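Local coordinates for protein mannitol dehydrogenase (Helicobacter pylori, PDB 3TWO) that probably reduces cinnamaldehydes to cinnamyl alcohols, and the reverse, as a zinc-containing alcohol dehydrogenase that uses NADP(H), at residues 174-184 with 233-242. Numbering follows the deposited sequence.
Sequences VTKGTKVGVAG and EELDFIISTI. With NDP (NADPH dihydro-nicotinamide-adenine-dinucleotide phosphate), chain F.
Glu233 meets Lys179 at the end of the strand pair remote from the NADPH: the lysine, extended beyond CG, brings NZ to 2.5 Å from Glu233 OE2, a salt bridge with NZ above the carboxylate plane. Leu235 lays CD1 against the CA of Gly181, 3.8 Å away. At Asp236, whose side chain points toward 174-184, the chain turns a corner. Asp236 OD2 takes the Lys179 N-H on its anti lone pair, N to OD2 2.7 Å, while Lys179 O accepts from the backbone N of Asp236 and Phe237. With CG anti to its own N (chi1 170°), Phe237 brings one face of its ring against Val174, whose CG2 lies over it, 4.0 Å from the centroid; Leu169 of helix 158-171 also touches the Phe237 side chain.

From here strands 179-183 and 237-240 run parallel, the two central strands of the Rossmann fold that binds NADPH. Gly181 N donates a hydrogen bond to Phe237 O, and Ile239 N returns one to Gly181 O. Beside Val182, Ile239 sets its CG2 3.9 Å from the valine CG2, on the face covered by helix 187-198. Ser240 turns to the other face, where OG is hydrogen-bonded to Tyr246 OH. Thr241 N donates to Ala183 O, just before Gly184, the first glycine of the GxGxxG pattern. Ile242 touches Ala183 CB with CD1 (3.8 Å), and the same methyl lies 3.5 Å from N1A of the cofactor's adenine.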
ATOM      1  N   VAL B 174      17.327  -0.885  -0.656  1.00 27.36           N
ATOM      2  CA  VAL B 174      17.848  -2.150  -0.170  1.00 27.33           C
ATOM      3  C   VAL B 174      19.399  -2.041  -0.043  1.00 28.50           C
ATOM      4  O   VAL B 174      20.081  -1.549  -0.961  1.00 28.71           O
ATOM      5  CB  VAL B 174      17.373  -3.285  -1.154  1.00 26.57           C
ATOM      6  CG1 VAL B 174      18.184  -4.549  -0.970  1.00 24.83           C
ATOM      7  CG2 VAL B 174      15.857  -3.493  -0.959  1.00 22.42           C
ATOM      8  N   THR B 175      19.940  -2.481   1.092  1.00 27.65           N
ATOM      9  CA  THR B 175      21.336  -2.380   1.307  1.00 28.05           C
ATOM     10  C   THR B 175      21.912  -3.556   2.163  1.00 27.45           C
ATOM     11  O   THR B 175      21.291  -4.605   2.307  1.00 26.39           O
ATOM     12  CB  THR B 175      21.704  -0.949   1.860  1.00 29.96           C
ATOM     13  OG1 THR B 175      23.111  -0.816   1.888  1.00 29.44           O
ATOM     14  CG2 THR B 175      21.175  -0.719   3.292  1.00 28.59           C
ATOM     15  N   LYS B 176      23.115  -3.405   2.676  1.00 27.78           N
ATOM     16  CA  LYS B 176      23.728  -4.481   3.472  1.00 29.45           C
ATOM     17  C   LYS B 176      22.868  -4.878   4.690  1.00 29.94           C
ATOM     18  O   LYS B 176      22.462  -4.033   5.485  1.00 30.27           O
ATOM     19  CB  LYS B 176      25.076  -4.056   3.952  1.00 29.41           C
ATOM     20  CG  LYS B 176      26.210  -3.942   2.899  1.00 34.36           C
ATOM     21  CD  LYS B 176      27.412  -3.384   3.736  1.00 40.61           C
ATOM     22  CE  LYS B 176      28.648  -2.980   3.002  1.00 46.13           C
ATOM     23  NZ  LYS B 176      28.724  -3.738   1.770  1.00 50.78           N
ATOM     24  N   GLY B 177      22.573  -6.155   4.847  1.00 29.88           N
ATOM     25  CA  GLY B 177      21.760  -6.531   5.987  1.00 30.59           C
ATOM     26  C   GLY B 177      20.263  -6.399   5.817  1.00 30.18           C
ATOM     27  O   GLY B 177      19.534  -6.933   6.637  1.00 30.19           O
ATOM     28  N   THR B 178      19.783  -5.743   4.756  1.00 29.95           N
ATOM     29  CA  THR B 178      18.333  -5.687   4.498  1.00 27.42           C
ATOM     30  C   THR B 178      17.865  -7.106   4.343  1.00 28.28           C
ATOM     31  O   THR B 178      18.499  -7.866   3.580  1.00 28.20           O
ATOM     32  CB  THR B 178      18.031  -4.930   3.236  1.00 28.68           C
ATOM     33  OG1 THR B 178      18.602  -3.623   3.356  1.00 28.20           O
ATOM     34  CG2 THR B 178      16.502  -4.817   3.009  1.00 23.57           C
ATOM     35  N   LYS B 179      16.828  -7.516   5.095  1.00 25.93           N
ATOM     36  CA  LYS B 179      16.178  -8.777   4.741  1.00 27.44           C
ATOM     37  C   LYS B 179      15.131  -8.682   3.581  1.00 26.52           C
ATOM     38  O   LYS B 179      14.060  -8.064   3.717  1.00 26.34           O
ATOM     39  CB  LYS B 179      15.587  -9.455   5.964  1.00 27.73           C
ATOM     40  CG  LYS B 179      16.651  -9.660   7.076  1.00 28.31           C
ATOM     41  CD  LYS B 179      16.030 -10.466   8.253  1.00 30.13           C
ATOM     42  CE  LYS B 179      17.139 -10.885   9.254  1.00 33.76           C
ATOM     43  NZ  LYS B 179      16.439 -11.600  10.343  1.00 35.97           N
ATOM     44  N   VAL B 180      15.450  -9.342   2.463  1.00 26.72           N
ATOM     45  CA  VAL B 180      14.683  -9.215   1.217  1.00 24.91           C
ATOM     46  C   VAL B 180      14.006 -10.559   0.863  1.00 25.92           C
ATOM     47  O   VAL B 180      14.661 -11.618   0.803  1.00 25.88           O
ATOM     48  CB  VAL B 180      15.674  -8.831   0.074  1.00 25.33           C
ATOM     49  CG1 VAL B 180      15.144  -9.169  -1.325  1.00 23.64           C
ATOM     50  CG2 VAL B 180      16.069  -7.404   0.194  1.00 25.66           C
ATOM     51  N   GLY B 181      12.690 -10.543   0.650  1.00 26.48           N
ATOM     52  CA  GLY B 181      12.006 -11.717   0.062  1.00 25.21           C
ATOM     53  C   GLY B 181      11.720 -11.481  -1.433  1.00 25.50           C
ATOM     54  O   GLY B 181      11.378 -10.366  -1.859  1.00 25.49           O
ATOM     55  N   VAL B 182      11.824 -12.549  -2.221  1.00 25.05           N
ATOM     56  CA  VAL B 182      11.487 -12.514  -3.624  1.00 24.79           C
ATOM     57  C   VAL B 182      10.400 -13.576  -3.857  1.00 25.53           C
ATOM     58  O   VAL B 182      10.631 -14.768  -3.678  1.00 25.56           O
ATOM     59  CB  VAL B 182      12.700 -12.752  -4.571  1.00 24.77           C
ATOM     60  CG1 VAL B 182      12.237 -12.660  -6.043  1.00 23.54           C
ATOM     61  CG2 VAL B 182      13.800 -11.733  -4.316  1.00 24.07           C
ATOM     62  N   ALA B 183       9.207 -13.130  -4.230  1.00 23.92           N
ATOM     63  CA  ALA B 183       8.126 -14.074  -4.469  1.00 24.57           C
ATOM     64  C   ALA B 183       8.006 -14.346  -6.000  1.00 24.30           C
ATOM     65  O   ALA B 183       7.790 -13.408  -6.807  1.00 23.69           O
ATOM     66  CB  ALA B 183       6.823 -13.506  -3.874  1.00 23.42           C
ATOM     67  N   GLY B 184       8.122 -15.610  -6.397  1.00 23.57           N
ATOM     68  CA  GLY B 184       8.097 -15.976  -7.808  1.00 24.30           C
ATOM     69  C   GLY B 184       9.525 -16.039  -8.339  1.00 25.16           C
ATOM     70  O   GLY B 184      10.164 -15.024  -8.518  1.00 25.65           O
ATOM     71  N   GLU B 233      10.175 -15.456   9.961  1.00 36.38           N
ATOM     72  CA  GLU B 233      11.057 -14.343  10.250  1.00 37.11           C
ATOM     73  C   GLU B 233      10.383 -13.100   9.694  1.00 36.37           C
ATOM     74  O   GLU B 233       9.672 -13.197   8.723  1.00 36.37           O
ATOM     75  CB  GLU B 233      12.312 -14.618   9.416  1.00 37.61           C
ATOM     76  CG  GLU B 233      13.379 -13.605   9.448  1.00 39.00           C
ATOM     77  CD  GLU B 233      14.706 -14.146   8.930  1.00 38.52           C
ATOM     78  OE1 GLU B 233      14.813 -14.740   7.838  1.00 36.50           O
ATOM     79  OE2 GLU B 233      15.686 -13.914   9.629  1.00 41.88           O
ATOM     80  N   GLU B 234      10.602 -11.925  10.264  1.00 35.56           N
ATOM     81  CA  GLU B 234      10.123 -10.698   9.614  1.00 33.54           C
ATOM     82  C   GLU B 234      11.101 -10.174   8.553  1.00 32.53           C
ATOM     83  O   GLU B 234      12.298 -10.077   8.811  1.00 32.30           O
ATOM     84  CB  GLU B 234       9.906  -9.630  10.672  1.00 34.77           C
ATOM     85  CG  GLU B 234       8.858 -10.012  11.694  1.00 38.21           C
ATOM     86  CD  GLU B 234       8.387  -8.810  12.505  1.00 46.16           C
ATOM     87  OE1 GLU B 234       7.161  -8.541  12.446  1.00 51.29           O
ATOM     88  OE2 GLU B 234       9.214  -8.116  13.164  1.00 46.84           O
ATOM     89  N   LEU B 235      10.594  -9.804   7.379  1.00 28.88           N
ATOM     90  CA  LEU B 235      11.452  -9.290   6.331  1.00 28.63           C
ATOM     91  C   LEU B 235      11.307  -7.782   6.238  1.00 28.26           C
ATOM     92  O   LEU B 235      10.285  -7.263   6.608  1.00 28.33           O
ATOM     93  CB  LEU B 235      11.119  -9.951   4.967  1.00 26.59           C
ATOM     94  CG  LEU B 235      11.086 -11.502   5.054  1.00 27.31           C
ATOM     95  CD1 LEU B 235      10.904 -12.177   3.676  1.00 26.87           C
ATOM     96  CD2 LEU B 235      12.371 -11.999   5.641  1.00 22.88           C
ATOM     97  N   ASP B 236      12.327  -7.105   5.723  1.00 27.69           N
ATOM     98  CA  ASP B 236      12.287  -5.656   5.581  1.00 27.82           C
ATOM     99  C   ASP B 236      11.685  -5.239   4.242  1.00 27.66           C
ATOM    100  O   ASP B 236      11.154  -4.155   4.101  1.00 27.38           O
ATOM    101  CB  ASP B 236      13.706  -5.108   5.626  1.00 27.87           C
ATOM    102  CG  ASP B 236      14.394  -5.387   6.938  1.00 28.52           C
ATOM    103  OD1 ASP B 236      13.904  -4.943   7.996  1.00 32.30           O
ATOM    104  OD2 ASP B 236      15.430  -6.042   6.899  1.00 27.64           O
ATOM    105  N   PHE B 237      11.843  -6.101   3.251  1.00 26.18           N
ATOM    106  CA  PHE B 237      11.466  -5.781   1.926  1.00 26.58           C
ATOM    107  C   PHE B 237      11.103  -7.067   1.187  1.00 26.11           C
ATOM    108  O   PHE B 237      11.800  -8.088   1.300  1.00 28.03           O
ATOM    109  CB  PHE B 237      12.603  -5.009   1.217  1.00 26.24           C
ATOM    110  CG  PHE B 237      12.385  -4.842  -0.263  1.00 26.42           C
ATOM    111  CD1 PHE B 237      11.914  -3.642  -0.774  1.00 27.12           C
ATOM    112  CD2 PHE B 237      12.638  -5.913  -1.151  1.00 26.12           C
ATOM    113  CE1 PHE B 237      11.692  -3.465  -2.221  1.00 24.61           C
ATOM    114  CE2 PHE B 237      12.427  -5.776  -2.556  1.00 23.68           C
ATOM    115  CZ  PHE B 237      11.941  -4.524  -3.080  1.00 24.77           C
ATOM    116  N   ILE B 238       9.986  -7.035   0.470  1.00 25.98           N
ATOM    117  CA  ILE B 238       9.545  -8.153  -0.359  1.00 24.61           C
ATOM    118  C   ILE B 238       9.168  -7.617  -1.743  1.00 25.90           C
ATOM    119  O   ILE B 238       8.406  -6.624  -1.846  1.00 26.40           O
ATOM    120  CB  ILE B 238       8.320  -8.868   0.242  1.00 24.65           C
ATOM    121  CG1 ILE B 238       8.669  -9.544   1.600  1.00 25.98           C
ATOM    122  CG2 ILE B 238       7.760  -9.934  -0.717  1.00 21.30           C
ATOM    123  CD1 ILE B 238       7.435 -10.091   2.352  1.00 22.94           C
ATOM    124  N   ILE B 239       9.681  -8.261  -2.807  1.00 24.74           N
ATOM    125  CA  ILE B 239       9.200  -7.929  -4.163  1.00 23.32           C
ATOM    126  C   ILE B 239       8.432  -9.129  -4.676  1.00 23.56           C
ATOM    127  O   ILE B 239       8.949 -10.255  -4.638  1.00 24.62           O
ATOM    128  CB  ILE B 239      10.371  -7.534  -5.126  1.00 22.54           C
ATOM    129  CG1 ILE B 239       9.877  -7.278  -6.548  1.00 20.27           C
ATOM    130  CG2 ILE B 239      11.529  -8.608  -5.083  1.00 22.61           C
ATOM    131  CD1 ILE B 239      10.931  -6.692  -7.436  1.00 21.55           C
ATOM    132  N   SER B 240       7.182  -8.912  -5.065  1.00 22.19           N
ATOM    133  CA  SER B 240       6.346  -9.983  -5.572  1.00 22.31           C
ATOM    134  C   SER B 240       6.260  -9.928  -7.108  1.00 22.31           C
ATOM    135  O   SER B 240       5.739  -8.971  -7.679  1.00 20.36           O
ATOM    136  CB  SER B 240       4.940  -9.912  -5.009  1.00 21.78           C
ATOM    137  OG  SER B 240       4.194 -10.995  -5.520  1.00 22.47           O
ATOM    138  N   THR B 241       6.768 -10.980  -7.756  1.00 22.19           N
ATOM    139  CA  THR B 241       6.710 -11.072  -9.195  1.00 23.45           C
ATOM    140  C   THR B 241       5.668 -12.099  -9.623  1.00 24.93           C
ATOM    141  O   THR B 241       5.678 -12.500 -10.784  1.00 25.38           O
ATOM    142  CB  THR B 241       8.032 -11.536  -9.797  1.00 23.73           C
ATOM    143  OG1 THR B 241       8.157 -12.976  -9.626  1.00 23.71           O
ATOM    144  CG2 THR B 241       9.218 -10.775  -9.148  1.00 23.13           C
ATOM    145  N   ILE B 242       4.826 -12.556  -8.684  1.00 24.31           N
ATOM    146  CA  ILE B 242       3.921 -13.680  -8.949  1.00 24.28           C
ATOM    147  C   ILE B 242       2.870 -13.345 -10.048  1.00 24.71           C
ATOM    148  O   ILE B 242       2.167 -12.365  -9.917  1.00 24.18           O
ATOM    149  CB  ILE B 242       3.152 -14.073  -7.675  1.00 23.70           C
ATOM    150  CG1 ILE B 242       4.116 -14.686  -6.650  1.00 26.15           C
ATOM    151  CG2 ILE B 242       2.048 -15.046  -8.006  1.00 22.18           C
ATOM    152  CD1 ILE B 242       3.504 -14.881  -5.211  1.00 23.06           C
TER
HETATM  153  PA  NDP F 602       7.927 -15.949 -15.488  1.00 22.95           P
HETATM  154  O1A NDP F 602       6.932 -17.033 -15.503  1.00 23.98           O
HETATM  155  O2A NDP F 602       9.488 -16.122 -15.593  1.00 22.23           O
HETATM  156  O5B NDP F 602       8.155 -16.167 -13.888  1.00 18.73           O
HETATM  157  C5B NDP F 602       6.992 -16.310 -12.910  1.00 22.07           C
HETATM  158  C4B NDP F 602       7.481 -17.139 -11.728  1.00 24.96           C
HETATM  159  O4B NDP F 602       6.578 -17.177 -10.545  1.00 25.16           O
HETATM  160  C3B NDP F 602       7.694 -18.596 -12.197  1.00 23.70           C
HETATM  161  O3B NDP F 602       9.013 -19.035 -11.695  1.00 23.91           O
HETATM  162  C2B NDP F 602       6.543 -19.352 -11.481  1.00 22.89           C
HETATM  163  O2B NDP F 602       7.030 -20.682 -11.224  1.00 25.27           O
HETATM  164  C1B NDP F 602       6.451 -18.602 -10.131  1.00 23.88           C
HETATM  165  N9A NDP F 602       5.089 -18.595  -9.550  1.00 24.84           N
HETATM  166  C8A NDP F 602       3.936 -18.612 -10.258  1.00 22.01           C
HETATM  167  N7A NDP F 602       2.947 -18.538  -9.382  1.00 25.59           N
HETATM  168  C5A NDP F 602       3.456 -18.475  -8.154  1.00 21.63           C
HETATM  169  C6A NDP F 602       2.896 -18.387  -6.892  1.00 24.86           C
HETATM  170  N6A NDP F 602       1.538 -18.357  -6.666  1.00 25.24           N
HETATM  171  N1A NDP F 602       3.743 -18.357  -5.870  1.00 23.55           N
HETATM  172  C2A NDP F 602       5.051 -18.368  -6.005  1.00 24.21           C
HETATM  173  N3A NDP F 602       5.610 -18.436  -7.189  1.00 24.17           N
HETATM  174  C4A NDP F 602       4.817 -18.506  -8.272  1.00 22.90           C
HETATM  175  O3  NDP F 602       7.407 -14.483 -15.222  1.00 23.21           O
HETATM  176  PN  NDP F 602       8.207 -13.191 -15.376  1.00 23.94           P
HETATM  177  O1N NDP F 602       9.283 -13.076 -14.365  1.00 25.77           O
HETATM  178  O2N NDP F 602       8.598 -12.813 -16.829  1.00 24.60           O
HETATM  179  O5D NDP F 602       7.087 -12.136 -15.039  1.00 21.35           O
HETATM  180  C5D NDP F 602       6.304 -12.333 -13.765  1.00 17.90           C
HETATM  181  C4D NDP F 602       5.079 -11.326 -13.710  1.00 18.11           C
HETATM  182  O4D NDP F 602       5.729 -10.041 -13.738  1.00 19.25           O
HETATM  183  C3D NDP F 602       4.103 -11.371 -14.917  1.00 19.29           C
HETATM  184  O3D NDP F 602       2.750 -11.181 -14.418  1.00 20.85           O
HETATM  185  C2D NDP F 602       4.620 -10.190 -15.771  1.00 20.46           C
HETATM  186  O2D NDP F 602       3.590  -9.652 -16.524  1.00 20.71           O
HETATM  187  C1D NDP F 602       4.992  -9.187 -14.654  1.00 21.96           C
HETATM  188  N1N NDP F 602       5.855  -8.044 -15.107  1.00 23.42           N
HETATM  189  C2N NDP F 602       5.568  -6.757 -14.599  1.00 26.26           C
HETATM  190  C3N NDP F 602       6.330  -5.664 -14.979  1.00 25.22           C
HETATM  191  C7N NDP F 602       6.043  -4.306 -14.341  1.00 26.91           C
HETATM  192  O7N NDP F 602       5.451  -4.229 -13.252  1.00 25.37           O
HETATM  193  N7N NDP F 602       6.693  -3.288 -14.893  1.00 21.73           N
HETATM  194  C4N NDP F 602       7.376  -5.839 -15.914  1.00 27.05           C
HETATM  195  C5N NDP F 602       7.705  -7.136 -16.405  1.00 22.11           C
HETATM  196  C6N NDP F 602       6.953  -8.228 -16.025  1.00 20.61           C
HETATM  197  P2B NDP F 602       6.163 -21.969 -11.422  1.00 24.32           P
HETATM  198  O1X NDP F 602       7.128 -22.959 -12.304  1.00 23.87           O
HETATM  199  O2X NDP F 602       5.699 -22.465 -10.123  1.00 23.96           O
HETATM  200  O3X NDP F 602       4.954 -21.585 -12.381  1.00 26.69           O